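Local coordinates for protein flavin-dependent monooxygenase, oxygenase subunit HsaA (Rhodococcus sp., PDB 2RFQ) that hydroxylates the phenolic secosteroid 3-HSA ortho to its hydroxyl group, using reduced FMN and oxygen, in the breakdown of cholesterol, at residues A[236-241]-A[324-329]; A[287-292]-A[334-339]. All blocks are in the same frame, centred on the assembly; numbering follows the deposited sequence.

Interaction 1: A[236-241]-A[324-329]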
loop_
_atom_site.group_PDB
_atom_site.type_symbol
_atom_site.label_atom_id
_atom_site.label_comp_id
_atom_site.label_asym_id
_atom_site.label_seq_id
_atom_site.Cartn_x
_atom_site.Cartn_y
_atom_site.Cartn_z
ATOM N N ILE A 236 -3.105 16.405 23.727
ATOM C CA ILE A 236 -2.107 16.004 24.729
ATOM C C ILE A 236 -2.071 14.503 24.992
ATOM O O ILE A 236 -0.977 13.888 25.024
ATOM C CB ILE A 236 -2.393 16.773 26.050
ATOM C CG1 ILE A 236 -2.074 18.271 25.834
ATOM C CG2 ILE A 236 -1.633 16.152 27.248
ATOM C CD1 ILE A 236 -0.537 18.610 25.816
ATOM N N HIS A 237 -3.243 13.912 25.224
ATOM C CA HIS A 237 -3.242 12.486 25.621
ATOM C C HIS A 237 -2.943 11.595 24.412
ATOM O O HIS A 237 -2.010 10.780 24.466
ATOM C CB HIS A 237 -4.522 12.127 26.362
ATOM C CG HIS A 237 -4.660 10.668 26.667
ATOM N ND1 HIS A 237 -3.694 9.953 27.346
ATOM C CD2 HIS A 237 -5.645 9.789 26.369
ATOM C CE1 HIS A 237 -4.084 8.694 27.459
ATOM N NE2 HIS A 237 -5.261 8.569 26.870
ATOM N N PRO A 238 -3.681 11.769 23.299
ATOM C CA PRO A 238 -3.299 10.921 22.155
ATOM C C PRO A 238 -1.837 11.089 21.678
ATOM O O PRO A 238 -1.202 10.110 21.265
ATOM C CB PRO A 238 -4.306 11.320 21.065
ATOM C CG PRO A 238 -5.528 11.735 21.866
ATOM C CD PRO A 238 -4.898 12.549 23.004
ATOM N N THR A 239 -1.293 12.301 21.744
ATOM C CA THR A 239 0.128 12.484 21.362
ATOM C C THR A 239 1.050 11.720 22.347
ATOM O O THR A 239 2.081 11.165 21.940
ATOM C CB THR A 239 0.490 13.977 21.276
ATOM O OG1 THR A 239 -0.332 14.584 20.266
ATOM C CG2 THR A 239 1.987 14.182 20.891
ATOM N N THR A 240 0.644 11.655 23.620
ATOM C CA THR A 240 1.395 10.846 24.618
ATOM C C THR A 240 1.425 9.343 24.278
ATOM O O THR A 240 2.346 8.623 24.661
ATOM C CB THR A 240 0.969 11.146 26.070
ATOM O OG1 THR A 240 2.106 11.694 26.780
ATOM C CG2 THR A 240 0.538 9.898 26.806
ATOM N N ILE A 241 0.430 8.899 23.511
ATOM C CA ILE A 241 0.329 7.540 23.030
ATOM C C ILE A 241 1.102 7.331 21.723
ATOM O O ILE A 241 1.710 6.271 21.521
ATOM C CB ILE A 241 -1.193 7.168 22.869
ATOM C CG1 ILE A 241 -1.897 7.263 24.223
ATOM C CG2 ILE A 241 -1.388 5.842 22.088
ATOM C CD1 ILE A 241 -1.206 6.454 25.365
ATOM N N ARG A 324 -5.897 13.894 13.214
ATOM C CA ARG A 324 -5.632 13.277 11.901
ATOM C C ARG A 324 -4.185 12.801 11.790
ATOM O O ARG A 324 -3.924 11.657 11.463
ATOM C CB ARG A 324 -5.947 14.284 10.791
ATOM C CG ARG A 324 -5.555 13.797 9.385
ATOM C CD ARG A 324 -5.513 14.959 8.364
ATOM N NE ARG A 324 -4.348 15.792 8.611
ATOM C CZ ARG A 324 -4.150 17.006 8.095
ATOM N NH1 ARG A 324 -5.058 17.579 7.273
ATOM N NH2 ARG A 324 -3.020 17.649 8.378
ATOM N N ASP A 325 -3.241 13.697 12.072
ATOM C CA ASP A 325 -1.828 13.398 11.885
ATOM C C ASP A 325 -1.273 12.513 12.981
ATOM O O ASP A 325 -0.274 11.820 12.774
ATOM C CB ASP A 325 -1.043 14.713 11.814
ATOM C CG ASP A 325 -1.372 15.534 10.551
ATOM O OD1 ASP A 325 -1.879 14.962 9.551
ATOM O OD2 ASP A 325 -1.111 16.752 10.585
ATOM N N GLN A 326 -1.889 12.569 14.159
ATOM C CA GLN A 326 -1.430 11.808 15.313
ATOM C C GLN A 326 -1.701 10.307 15.141
ATOM O O GLN A 326 -0.789 9.469 15.272
ATOM C CB GLN A 326 -2.028 12.359 16.617
ATOM C CG GLN A 326 -1.855 11.401 17.801
ATOM C CD GLN A 326 -3.088 10.567 18.006
ATOM O OE1 GLN A 326 -4.208 11.072 17.880
ATOM N NE2 GLN A 326 -2.900 9.275 18.335
ATOM N N VAL A 327 -2.938 9.949 14.803
ATOM C CA VAL A 327 -3.179 8.536 14.486
ATOM C C VAL A 327 -2.308 8.102 13.290
ATOM O O VAL A 327 -1.761 6.989 13.263
ATOM C CB VAL A 327 -4.676 8.200 14.256
ATOM C CG1 VAL A 327 -5.515 8.589 15.495
ATOM C CG2 VAL A 327 -5.216 8.866 12.990
ATOM N N ARG A 328 -2.145 9.001 12.325
ATOM C CA ARG A 328 -1.334 8.637 11.154
ATOM C C ARG A 328 0.139 8.442 11.509
ATOM O O ARG A 328 0.793 7.586 10.922
ATOM C CB ARG A 328 -1.484 9.655 10.027
ATOM C CG ARG A 328 -1.162 9.020 8.644
ATOM C CD ARG A 328 -1.917 9.782 7.516
ATOM N NE ARG A 328 -1.744 9.237 6.161
ATOM C CZ ARG A 328 -2.355 8.140 5.711
ATOM N NH1 ARG A 328 -3.177 7.435 6.506
ATOM N NH2 ARG A 328 -2.158 7.728 4.460
ATOM N N ALA A 329 0.653 9.231 12.458
ATOM C CA ALA A 329 2.049 9.122 12.884
ATOM C C ALA A 329 2.296 7.727 13.468
ATOM O O ALA A 329 3.309 7.080 13.160
ATOM C CB ALA A 329 2.358 10.175 13.913
#
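The side-chain amide nitrogen of Gln326, NE2, is gripped by two acceptors, Ser242 OG and Ala370 O, while Pro238 CB sits over the face of that amide, 3.2 Å from Gln326 OE1 and 3.4 Å from Gln326 CD. OE1 has its own polar partner in Arg323. The chain of Gln326 leaves its helix with CG opposite the backbone N (chi1 166°) and then bends at chi2 (-96°), which turns the face of the amide to the proline. Farther back, Gln326 CG rests 4.1 Å from Thr239 N, and Thr239 OG1 bonds to Thr235 O one turn earlier. Two helices of the C-terminal helical domain of the acyl-CoA dehydrogenase fold, 233-266 and 316-344, pack here in the buried core. Pro238 sits where helix 233-266 kinks, its nitrogen making no bond to the preceding turn, and its side chain lies about 7 Å from that of His368, which probably belongs to the FMN site, as in relatives. With an alanine at Gln326 the amide face under Pro238 would be lost, and Ser242 OG, Ala370 O and Arg323 would probably be left short of a partner. Across the two segments, then, the contact is packing, and the buried amide takes its polar bonds from residues beside them.

Interaction 2: A[287-292]-A[334-339]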
loop_
_atom_site.group_PDB
_atom_site.type_symbol
_atom_site.label_atom_id
_atom_site.label_comp_id
_atom_site.label_asym_id
_atom_site.label_seq_id
_atom_site.Cartn_x
_atom_site.Cartn_y
_atom_site.Cartn_z
ATOM N N SER A 287 12.999 5.633 7.032
ATOM C CA SER A 287 13.527 6.858 7.654
ATOM C C SER A 287 12.649 8.059 7.273
ATOM O O SER A 287 12.354 8.937 8.108
ATOM C CB SER A 287 14.998 7.091 7.284
ATOM O OG SER A 287 15.152 7.191 5.886
ATOM N N SER A 288 12.219 8.113 6.008
ATOM C CA SER A 288 11.441 9.288 5.593
ATOM C C SER A 288 10.095 9.321 6.282
ATOM O O SER A 288 9.632 10.372 6.717
ATOM C CB SER A 288 11.266 9.311 4.077
ATOM O OG SER A 288 10.483 10.439 3.684
ATOM N N ASP A 289 9.465 8.166 6.379
ATOM C CA ASP A 289 8.108 8.103 6.969
ATOM C C ASP A 289 8.121 8.323 8.479
ATOM O O ASP A 289 7.198 8.945 9.028
ATOM C CB ASP A 289 7.424 6.800 6.593
ATOM C CG ASP A 289 7.141 6.710 5.100
ATOM O OD1 ASP A 289 7.193 7.768 4.410
ATOM O OD2 ASP A 289 6.839 5.591 4.624
ATOM N N ILE A 290 9.175 7.848 9.136
ATOM C CA ILE A 290 9.360 8.115 10.569
ATOM C C ILE A 290 9.534 9.612 10.759
ATOM O O ILE A 290 8.881 10.210 11.620
ATOM C CB ILE A 290 10.562 7.327 11.147
ATOM C CG1 ILE A 290 10.233 5.823 11.125
ATOM C CG2 ILE A 290 10.866 7.826 12.560
ATOM C CD1 ILE A 290 11.497 4.947 11.253
ATOM N N ASP A 291 10.376 10.234 9.927
ATOM C CA ASP A 291 10.593 11.667 10.058
ATOM C C ASP A 291 9.276 12.443 9.813
ATOM O O ASP A 291 8.958 13.417 10.517
ATOM C CB ASP A 291 11.640 12.109 9.042
ATOM C CG ASP A 291 11.856 13.606 9.074
ATOM O OD1 ASP A 291 12.541 14.089 10.011
ATOM O OD2 ASP A 291 11.321 14.310 8.189
ATOM N N ALA A 292 8.501 12.016 8.814
ATOM C CA ALA A 292 7.227 12.697 8.537
ATOM C C ALA A 292 6.293 12.609 9.752
ATOM O O ALA A 292 5.643 13.595 10.136
ATOM C CB ALA A 292 6.559 12.099 7.310
ATOM N N ILE A 334 4.639 2.345 12.666
ATOM C CA ILE A 334 4.484 0.878 12.598
ATOM C C ILE A 334 4.812 0.360 11.193
ATOM O O ILE A 334 5.511 -0.646 11.051
ATOM C CB ILE A 334 3.086 0.463 13.051
ATOM C CG1 ILE A 334 2.932 0.824 14.536
ATOM C CG2 ILE A 334 2.892 -1.032 12.863
ATOM C CD1 ILE A 334 1.506 0.804 15.047
ATOM N N SER A 335 4.302 1.025 10.154
ATOM C CA SER A 335 4.633 0.616 8.777
ATOM C C SER A 335 6.141 0.592 8.542
ATOM O O SER A 335 6.672 -0.318 7.896
ATOM C CB SER A 335 3.940 1.549 7.797
ATOM O OG SER A 335 4.254 1.238 6.446
ATOM N N SER A 336 6.833 1.592 9.090
ATOM C CA SER A 336 8.280 1.700 8.939
ATOM C C SER A 336 9.007 0.588 9.685
ATOM O O SER A 336 9.937 -0.026 9.138
ATOM C CB SER A 336 8.713 3.074 9.414
ATOM O OG SER A 336 8.077 4.054 8.572
ATOM N N ILE A 337 8.578 0.303 10.916
ATOM C CA ILE A 337 9.199 -0.804 11.680
ATOM C C ILE A 337 8.959 -2.114 10.912
ATOM O O ILE A 337 9.867 -2.965 10.773
ATOM C CB ILE A 337 8.623 -0.910 13.110
ATOM C CG1 ILE A 337 9.049 0.327 13.904
ATOM C CG2 ILE A 337 9.153 -2.189 13.804
ATOM C CD1 ILE A 337 8.254 0.522 15.152
ATOM N N ASP A 338 7.739 -2.279 10.403
ATOM C CA ASP A 338 7.408 -3.481 9.634
ATOM C C ASP A 338 8.360 -3.662 8.446
ATOM O O ASP A 338 8.866 -4.789 8.212
ATOM C CB ASP A 338 5.955 -3.439 9.154
ATOM C CG ASP A 338 4.966 -3.722 10.277
ATOM O OD1 ASP A 338 5.410 -3.996 11.411
ATOM O OD2 ASP A 338 3.745 -3.671 10.037
ATOM N N LYS A 339 8.618 -2.568 7.714
ATOM C CA LYS A 339 9.510 -2.613 6.565
ATOM C C LYS A 339 10.891 -3.076 7.006
ATOM O O LYS A 339 11.509 -3.913 6.337
ATOM C CB LYS A 339 9.639 -1.236 5.882
ATOM C CG LYS A 339 8.415 -0.754 5.149
ATOM C CD LYS A 339 8.714 0.622 4.502
ATOM C CE LYS A 339 7.525 1.155 3.702
ATOM N NZ LYS A 339 6.240 1.250 4.510
HETATM O O HOH W 1 7.172 3.402 6.016
#
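Two antiparallel helices of the C-terminal helical bundle of the acyl-CoA dehydrogenase fold meet here, 277-309 against 316-344, through Asp289 and Ile290 on one and Ser336 and Lys339 on the other. The axes of the short segments approach to 8.9 Å at an angle of 160°, and the small side chain of Ser336 fills the space between them. On its apolar side, Ser336 CB touches Ile290 CG1 at 3.6 Å and Ile290 CD1 at 3.8 Å. With CD1 anti to CA (chi2 162°), the Ile290 side chain stretches out to bring CD1 as well as CG1 against the serine, while it also packs on Ala249 and Tyr250 of helix 233-266. Ser336 OG lies 3.4 Å from Asp289 CB and hydrogen-bonds to Arg332 O, one turn earlier in its own helix.

A water joins the three polar ends. It donates to Asp289 OD2 at 2.6 Å and to Ser336 OG at 2.8 Å, and accepts from Lys339 NZ at 2.8 Å. The lysine reaches it through an extended chain that turns at its last torsion (chi4 56°). Asp289 OD2 and Lys339 NZ, 4.4 Å apart, are beyond a salt bridge, and the water bridges the gap between the charges. The other carboxylate oxygen, Asp289 OD1, forms salt bridges with Arg328 and Arg332 of the second subunit. One carboxylate thus serves both the intersubunit charge pairing and the water-mediated link within the chain, and the cationic groups around it would probably stabilise its negative charge.

In the fold
From the N terminus, helix 233-266 comes first, and its segment 236-241 pairs with 324-329, closing the longer loop, interaction 1, over 82 mostly helical residues. Inside that loop helix 277-309 supplies 287-292, whose mate 334-339 lies beyond 324-329, so the two contacts cross rather than nest. Helix 316-344 takes part in both, with interaction 1 joining it to helix 233-266 and interaction 2 to helix 277-309. The centres of the two contacts are about 15 Å apart, and their nearest atoms, about 5 Å apart, do not touch. Segments of both contacts also meet the second subunit, and its interface spans 324-329 and 287-292.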